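Alanine dehydrogenase (Archaeoglobus fulgidus, PDB 1OMO) catalyses the reversible NAD-dependent oxidative deamination of L-alanine to pyruvate and ammonium, working as a homodimer. Local coordinates at residues L78-P90 with P95-L107. Residues are numbered along the deposited sequence; the frame is centred on the assembly and turned at random.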
ATOM      1  N   LEU A  78       6.005 -18.128 -15.030  1.00 36.71           N
ATOM      2  CA  LEU A  78       6.400 -17.070 -14.105  1.00 33.97           C
ATOM      3  C   LEU A  78       6.289 -17.524 -12.673  1.00 31.37           C
ATOM      4  O   LEU A  78       5.506 -18.405 -12.353  1.00 28.70           O
ATOM      5  CB  LEU A  78       5.508 -15.841 -14.256  1.00 33.51           C
ATOM      6  CG  LEU A  78       5.528 -14.994 -15.510  1.00 33.85           C
ATOM      7  CD1 LEU A  78       4.223 -14.167 -15.569  1.00 32.83           C
ATOM      8  CD2 LEU A  78       6.778 -14.120 -15.513  1.00 32.65           C
ATOM      9  N   PRO A  79       7.053 -16.882 -11.778  1.00 30.13           N
ATOM     10  CA  PRO A  79       7.031 -17.229 -10.357  1.00 28.62           C
ATOM     11  C   PRO A  79       5.654 -16.963  -9.795  1.00 27.55           C
ATOM     12  O   PRO A  79       4.956 -16.081 -10.254  1.00 28.98           O
ATOM     13  CB  PRO A  79       8.056 -16.274  -9.743  1.00 27.49           C
ATOM     14  CG  PRO A  79       8.956 -15.935 -10.868  1.00 28.90           C
ATOM     15  CD  PRO A  79       7.993 -15.776 -12.027  1.00 30.00           C
ATOM     16  N   THR A  80       5.294 -17.686  -8.757  1.00 27.83           N
ATOM     17  CA  THR A  80       4.008 -17.508  -8.127  1.00 28.36           C
ATOM     18  C   THR A  80       3.961 -16.176  -7.355  1.00 28.72           C
ATOM     19  O   THR A  80       2.922 -15.509  -7.284  1.00 25.22           O
ATOM     20  CB  THR A  80       3.740 -18.705  -7.159  1.00 29.90           C
ATOM     21  OG1 THR A  80       3.404 -19.866  -7.937  1.00 35.75           O
ATOM     22  CG2 THR A  80       2.600 -18.411  -6.171  1.00 28.06           C
ATOM     23  N   VAL A  81       5.115 -15.805  -6.804  1.00 27.65           N
ATOM     24  CA  VAL A  81       5.274 -14.629  -5.969  1.00 26.07           C
ATOM     25  C   VAL A  81       6.373 -13.724  -6.521  1.00 25.87           C
ATOM     26  O   VAL A  81       7.498 -14.171  -6.783  1.00 26.16           O
ATOM     27  CB  VAL A  81       5.672 -15.081  -4.548  1.00 26.27           C
ATOM     28  CG1 VAL A  81       5.779 -13.914  -3.593  1.00 26.24           C
ATOM     29  CG2 VAL A  81       4.665 -16.087  -4.045  1.00 27.72           C
ATOM     30  N   MET A  82       6.033 -12.455  -6.719  1.00 24.14           N
ATOM     31  CA  MET A  82       6.979 -11.447  -7.170  1.00 21.52           C
ATOM     32  C   MET A  82       6.708 -10.291  -6.203  1.00 20.04           C
ATOM     33  O   MET A  82       5.561 -10.036  -5.821  1.00 17.90           O
ATOM     34  CB  MET A  82       6.698 -11.032  -8.610  1.00 22.57           C
ATOM     35  CG  MET A  82       7.183 -12.021  -9.671  1.00 25.66           C
ATOM     36  SD  MET A  82       6.443 -11.656 -11.306  1.00 31.43           S
ATOM     37  CE  MET A  82       4.841 -12.399 -11.040  1.00 28.32           C
ATOM     38  N   ALA A  83       7.762  -9.631  -5.740  1.00 17.96           N
ATOM     39  CA  ALA A  83       7.555  -8.510  -4.832  1.00 17.54           C
ATOM     40  C   ALA A  83       8.520  -7.380  -5.096  1.00 17.26           C
ATOM     41  O   ALA A  83       9.675  -7.604  -5.492  1.00 16.73           O
ATOM     42  CB  ALA A  83       7.639  -8.954  -3.355  1.00 12.64           C
ATOM     43  N   LEU A  84       8.014  -6.166  -4.883  1.00 16.61           N
ATOM     44  CA  LEU A  84       8.765  -4.942  -5.066  1.00 15.75           C
ATOM     45  C   LEU A  84       8.615  -4.118  -3.813  1.00 15.04           C
ATOM     46  O   LEU A  84       7.503  -3.987  -3.278  1.00 16.85           O
ATOM     47  CB  LEU A  84       8.224  -4.127  -6.224  1.00 11.87           C
ATOM     48  CG  LEU A  84       8.528  -4.592  -7.632  1.00 11.53           C
ATOM     49  CD1 LEU A  84       7.946  -3.556  -8.637  1.00  9.56           C
ATOM     50  CD2 LEU A  84      10.039  -4.773  -7.789  1.00  9.69           C
ATOM     51  N   MET A  85       9.737  -3.551  -3.373  1.00 15.20           N
ATOM     52  CA  MET A  85       9.804  -2.700  -2.195  1.00 14.90           C
ATOM     53  C   MET A  85      10.257  -1.302  -2.613  1.00 16.48           C
ATOM     54  O   MET A  85      11.250  -1.140  -3.353  1.00 14.77           O
ATOM     55  CB  MET A  85      10.824  -3.271  -1.192  1.00 17.45           C
ATOM     56  CG  MET A  85      11.362  -2.275  -0.111  1.00 16.48           C
ATOM     57  SD  MET A  85      10.061  -1.675   1.004  1.00 21.11           S
ATOM     58  CE  MET A  85       9.969  -3.124   2.145  1.00 18.47           C
ATOM     59  N   ILE A  86       9.506  -0.306  -2.159  1.00 16.46           N
ATOM     60  CA  ILE A  86       9.856   1.082  -2.389  1.00 15.94           C
ATOM     61  C   ILE A  86      10.343   1.523  -0.991  1.00 17.73           C
ATOM     62  O   ILE A  86       9.598   1.440  -0.006  1.00 19.69           O
ATOM     63  CB  ILE A  86       8.655   1.967  -2.824  1.00 14.37           C
ATOM     64  CG1 ILE A  86       8.059   1.484  -4.163  1.00 10.84           C
ATOM     65  CG2 ILE A  86       9.158   3.414  -2.964  1.00 10.56           C
ATOM     66  CD1 ILE A  86       6.706   2.097  -4.558  1.00  9.20           C
ATOM     67  N   LEU A  87      11.601   1.951  -0.906  1.00 18.07           N
ATOM     68  CA  LEU A  87      12.218   2.380   0.355  1.00 19.80           C
ATOM     69  C   LEU A  87      12.227   3.883   0.354  1.00 19.98           C
ATOM     70  O   LEU A  87      12.744   4.474  -0.586  1.00 20.48           O
ATOM     71  CB  LEU A  87      13.675   1.924   0.440  1.00 18.19           C
ATOM     72  CG  LEU A  87      14.260   1.161   1.619  1.00 22.53           C
ATOM     73  CD1 LEU A  87      15.743   1.435   1.613  1.00 24.36           C
ATOM     74  CD2 LEU A  87      13.685   1.561   2.931  1.00 20.81           C
ATOM     75  N   ASN A  88      11.701   4.500   1.411  1.00 21.02           N
ATOM     76  CA  ASN A  88      11.658   5.968   1.469  1.00 22.92           C
ATOM     77  C   ASN A  88      12.361   6.562   2.677  1.00 24.85           C
ATOM     78  O   ASN A  88      12.701   5.866   3.630  1.00 24.87           O
ATOM     79  CB  ASN A  88      10.216   6.475   1.492  1.00 19.17           C
ATOM     80  CG  ASN A  88       9.364   5.919   0.347  1.00 22.18           C
ATOM     81  OD1 ASN A  88       9.155   4.700   0.234  1.00 21.05           O
ATOM     82  ND2 ASN A  88       8.861   6.814  -0.503  1.00 21.67           N
ATOM     83  N   SER A  89      12.569   7.873   2.624  1.00 27.76           N
ATOM     84  CA  SER A  89      13.175   8.598   3.741  1.00 26.66           C
ATOM     85  C   SER A  89      12.033   9.143   4.592  1.00 25.99           C
ATOM     86  O   SER A  89      11.137   9.791   4.078  1.00 25.07           O
ATOM     87  CB  SER A  89      14.018   9.768   3.230  1.00 27.14           C
ATOM     88  OG  SER A  89      14.171  10.763   4.231  1.00 29.33           O
ATOM     89  N   PRO A  90      12.042   8.881   5.901  1.00 26.41           N
ATOM     90  CA  PRO A  90      10.944   9.419   6.704  1.00 27.01           C
ATOM     91  C   PRO A  90      11.000  10.962   6.865  1.00 29.27           C
ATOM     92  O   PRO A  90       9.992  11.590   7.205  1.00 30.09           O
ATOM     93  CB  PRO A  90      11.102   8.695   8.043  1.00 25.63           C
ATOM     94  CG  PRO A  90      11.825   7.421   7.690  1.00 25.61           C
ATOM     95  CD  PRO A  90      12.850   7.938   6.690  1.00 25.97           C
ATOM     96  N   PRO A  95      11.648   8.619  -2.337  1.00 25.76           N
ATOM     97  CA  PRO A  95      11.815   7.197  -2.678  1.00 25.10           C
ATOM     98  C   PRO A  95      13.283   6.922  -3.009  1.00 24.79           C
ATOM     99  O   PRO A  95      13.721   7.078  -4.161  1.00 24.08           O
ATOM    100  CB  PRO A  95      10.902   7.012  -3.893  1.00 24.62           C
ATOM    101  CG  PRO A  95      10.950   8.355  -4.557  1.00 26.34           C
ATOM    102  CD  PRO A  95      10.907   9.342  -3.386  1.00 25.59           C
ATOM    103  N   LEU A  96      14.019   6.525  -1.971  1.00 23.40           N
ATOM    104  CA  LEU A  96      15.435   6.211  -2.025  1.00 22.04           C
ATOM    105  C   LEU A  96      15.737   5.034  -2.950  1.00 23.22           C
ATOM    106  O   LEU A  96      16.762   5.008  -3.642  1.00 24.86           O
ATOM    107  CB  LEU A  96      15.926   5.858  -0.609  1.00 21.91           C
ATOM    108  CG  LEU A  96      16.514   6.831   0.428  1.00 24.20           C
ATOM    109  CD1 LEU A  96      16.347   8.278   0.013  1.00 21.31           C
ATOM    110  CD2 LEU A  96      15.824   6.583   1.769  1.00 23.43           C
ATOM    111  N   ALA A  97      14.861   4.039  -2.958  1.00 22.03           N
ATOM    112  CA  ALA A  97      15.129   2.866  -3.790  1.00 21.45           C
ATOM    113  C   ALA A  97      13.863   2.073  -4.126  1.00 21.11           C
ATOM    114  O   ALA A  97      12.849   2.141  -3.408  1.00 21.21           O
ATOM    115  CB  ALA A  97      16.138   1.939  -3.059  1.00 18.53           C
ATOM    116  N   VAL A  98      13.931   1.352  -5.236  1.00 18.83           N
ATOM    117  CA  VAL A  98      12.869   0.468  -5.684  1.00 17.46           C
ATOM    118  C   VAL A  98      13.674  -0.792  -5.903  1.00 19.00           C
ATOM    119  O   VAL A  98      14.554  -0.822  -6.774  1.00 18.73           O
ATOM    120  CB  VAL A  98      12.244   0.908  -7.028  1.00 18.53           C
ATOM    121  CG1 VAL A  98      11.317  -0.189  -7.533  1.00 15.61           C
ATOM    122  CG2 VAL A  98      11.446   2.208  -6.857  1.00 15.01           C
ATOM    123  N   MET A  99      13.407  -1.817  -5.088  1.00 21.18           N
ATOM    124  CA  MET A  99      14.137  -3.096  -5.147  1.00 19.31           C
ATOM    125  C   MET A  99      13.265  -4.335  -5.262  1.00 17.58           C
ATOM    126  O   MET A  99      12.084  -4.342  -4.911  1.00 16.83           O
ATOM    127  CB  MET A  99      14.905  -3.406  -3.865  1.00 22.35           C
ATOM    128  CG  MET A  99      14.291  -3.261  -2.530  1.00 30.22           C
ATOM    129  SD  MET A  99      15.718  -3.441  -1.384  1.00 27.44           S
ATOM    130  CE  MET A  99      16.199  -1.736  -1.418  1.00 33.61           C
ATOM    131  N   ASP A 100      13.902  -5.414  -5.677  1.00 16.72           N
ATOM    132  CA  ASP A 100      13.231  -6.688  -5.721  1.00 17.94           C
ATOM    133  C   ASP A 100      13.111  -7.092  -4.256  1.00 18.20           C
ATOM    134  O   ASP A 100      14.071  -6.971  -3.481  1.00 21.02           O
ATOM    135  CB  ASP A 100      14.076  -7.765  -6.402  1.00 16.50           C
ATOM    136  CG  ASP A 100      13.560  -9.174  -6.080  1.00 17.70           C
ATOM    137  OD1 ASP A 100      12.384  -9.415  -6.343  1.00 20.70           O
ATOM    138  OD2 ASP A 100      14.292 -10.032  -5.559  1.00 15.74           O
ATOM    139  N   ALA A 101      11.945  -7.550  -3.861  1.00 16.29           N
ATOM    140  CA  ALA A 101      11.769  -8.029  -2.500  1.00 17.64           C
ATOM    141  C   ALA A 101      11.345  -9.511  -2.605  1.00 16.88           C
ATOM    142  O   ALA A 101      10.870 -10.097  -1.623  1.00 17.62           O
ATOM    143  CB  ALA A 101      10.703  -7.206  -1.761  1.00 11.49           C
ATOM    144  N   THR A 102      11.530 -10.119  -3.782  1.00 17.97           N
ATOM    145  CA  THR A 102      11.099 -11.512  -3.949  1.00 18.39           C
ATOM    146  C   THR A 102      12.013 -12.388  -3.125  1.00 18.50           C
ATOM    147  O   THR A 102      11.576 -13.160  -2.292  1.00 19.25           O
ATOM    148  CB  THR A 102      11.116 -11.979  -5.430  1.00 19.23           C
ATOM    149  OG1 THR A 102      10.216 -11.174  -6.204  1.00 19.53           O
ATOM    150  CG2 THR A 102      10.651 -13.464  -5.537  1.00 19.95           C
ATOM    151  N   TYR A 103      13.301 -12.228  -3.335  1.00 17.61           N
ATOM    152  CA  TYR A 103      14.246 -13.005  -2.585  1.00 17.66           C
ATOM    153  C   TYR A 103      14.269 -12.671  -1.104  1.00 17.20           C
ATOM    154  O   TYR A 103      14.334 -13.576  -0.275  1.00 16.36           O
ATOM    155  CB  TYR A 103      15.629 -12.806  -3.181  1.00 17.62           C
ATOM    156  CG  TYR A 103      16.759 -13.418  -2.389  1.00 19.97           C
ATOM    157  CD1 TYR A 103      17.597 -12.620  -1.610  1.00 19.84           C
ATOM    158  CD2 TYR A 103      17.044 -14.786  -2.478  1.00 18.90           C
ATOM    159  CE1 TYR A 103      18.694 -13.165  -0.948  1.00 18.13           C
ATOM    160  CE2 TYR A 103      18.124 -15.326  -1.824  1.00 18.62           C
ATOM    161  CZ  TYR A 103      18.942 -14.508  -1.062  1.00 17.74           C
ATOM    162  OH  TYR A 103      20.003 -15.048  -0.387  1.00 20.26           O
ATOM    163  N   THR A 104      14.209 -11.386  -0.750  1.00 15.83           N
ATOM    164  CA  THR A 104      14.291 -11.038   0.654  1.00 14.80           C
ATOM    165  C   THR A 104      13.062 -11.420   1.421  1.00 15.76           C
ATOM    166  O   THR A 104      13.089 -11.444   2.639  1.00 17.76           O
ATOM    167  CB  THR A 104      14.608  -9.516   0.906  1.00 14.31           C
ATOM    168  OG1 THR A 104      13.676  -8.679   0.202  1.00 12.67           O
ATOM    169  CG2 THR A 104      16.062  -9.191   0.486  1.00 12.08           C
ATOM    170  N   THR A 105      11.964 -11.693   0.726  1.00 17.62           N
ATOM    171  CA  THR A 105      10.749 -12.115   1.432  1.00 16.31           C
ATOM    172  C   THR A 105      11.023 -13.545   1.960  1.00 15.68           C
ATOM    173  O   THR A 105      10.706 -13.870   3.110  1.00 13.72           O
ATOM    174  CB  THR A 105       9.510 -12.104   0.484  1.00 17.99           C
ATOM    175  OG1 THR A 105       9.176 -10.748   0.165  1.00 17.24           O
ATOM    176  CG2 THR A 105       8.319 -12.805   1.114  1.00 15.00           C
ATOM    177  N   SER A 106      11.654 -14.380   1.133  1.00 15.17           N
ATOM    178  CA  SER A 106      11.977 -15.763   1.542  1.00 15.46           C
ATOM    179  C   SER A 106      13.046 -15.728   2.637  1.00 16.00           C
ATOM    180  O   SER A 106      12.939 -16.418   3.662  1.00 16.22           O
ATOM    181  CB  SER A 106      12.506 -16.587   0.352  1.00 12.98           C
ATOM    182  OG  SER A 106      11.438 -17.038  -0.453  1.00 15.31           O
ATOM    183  N   LEU A 107      14.052 -14.882   2.416  1.00 18.01           N
ATOM    184  CA  LEU A 107      15.171 -14.716   3.333  1.00 16.99           C
ATOM    185  C   LEU A 107      14.704 -14.322   4.723  1.00 17.80           C
ATOM    186  O   LEU A 107      15.053 -14.987   5.700  1.00 17.92           O
ATOM    187  CB  LEU A 107      16.129 -13.651   2.807  1.00 17.00           C
ATOM    188  CG  LEU A 107      17.650 -13.791   2.983  1.00 21.38           C
ATOM    189  CD1 LEU A 107      18.203 -12.498   3.542  1.00 20.54           C
ATOM    190  CD2 LEU A 107      18.022 -14.942   3.844  1.00 17.47           C
TER
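Pro95 packs its CB against CG2 of Ile86, the two side chains lying side by side where strand 95-100 sets out on the return leg of a beta hairpin with strand 83-88. On the same face the amide of Asn88 lies beside Pro95, its ND2 bonded to Gly93 O and its OD1 accepting from Trp66 NE1 of the second subunit. A classic beta bulge follows: Leu96 and Ala97 both face Leu87, whose O takes a weak bond from Leu96 N and a straighter one from Ala97 N, 3.2 Å long. Leu96 lays its CD2 against the Asn88-Ser89 peptide, 3.6 Å from Ser89 N. Beyond Val98, Met85 and Met99 exchange two nearly straight backbone bonds. Met99 CG, set between its own N and carbonyl carbon (chi1 47°), comes to 3.7 Å from Met85 CB, and helix 294-311 packs over the face that carries Met85, Leu87 and Met99. Asp100 then turns the strand into helix 102-120: OD1 receives Thr102 N from above the carboxylate plane, an Asx turn, and also takes Thr102 OG1 on its syn lone pair, while OD2 accepts from Tyr103 N. With an alanine in place of Asp100, Thr102 N and Tyr103 N would probably lose their acceptor and Thr102 OG1 would be free to turn away from Ala83 N. Ala101, the N-cap residue, sends its N to Ala83 O, and its O accepts from Thr105 OG1, which also bonds Lys65 NZ, the probable proton donor/acceptor. Thr102 OG1, its proton given to Asp100, accepts Ala83 N at 2.9 Å.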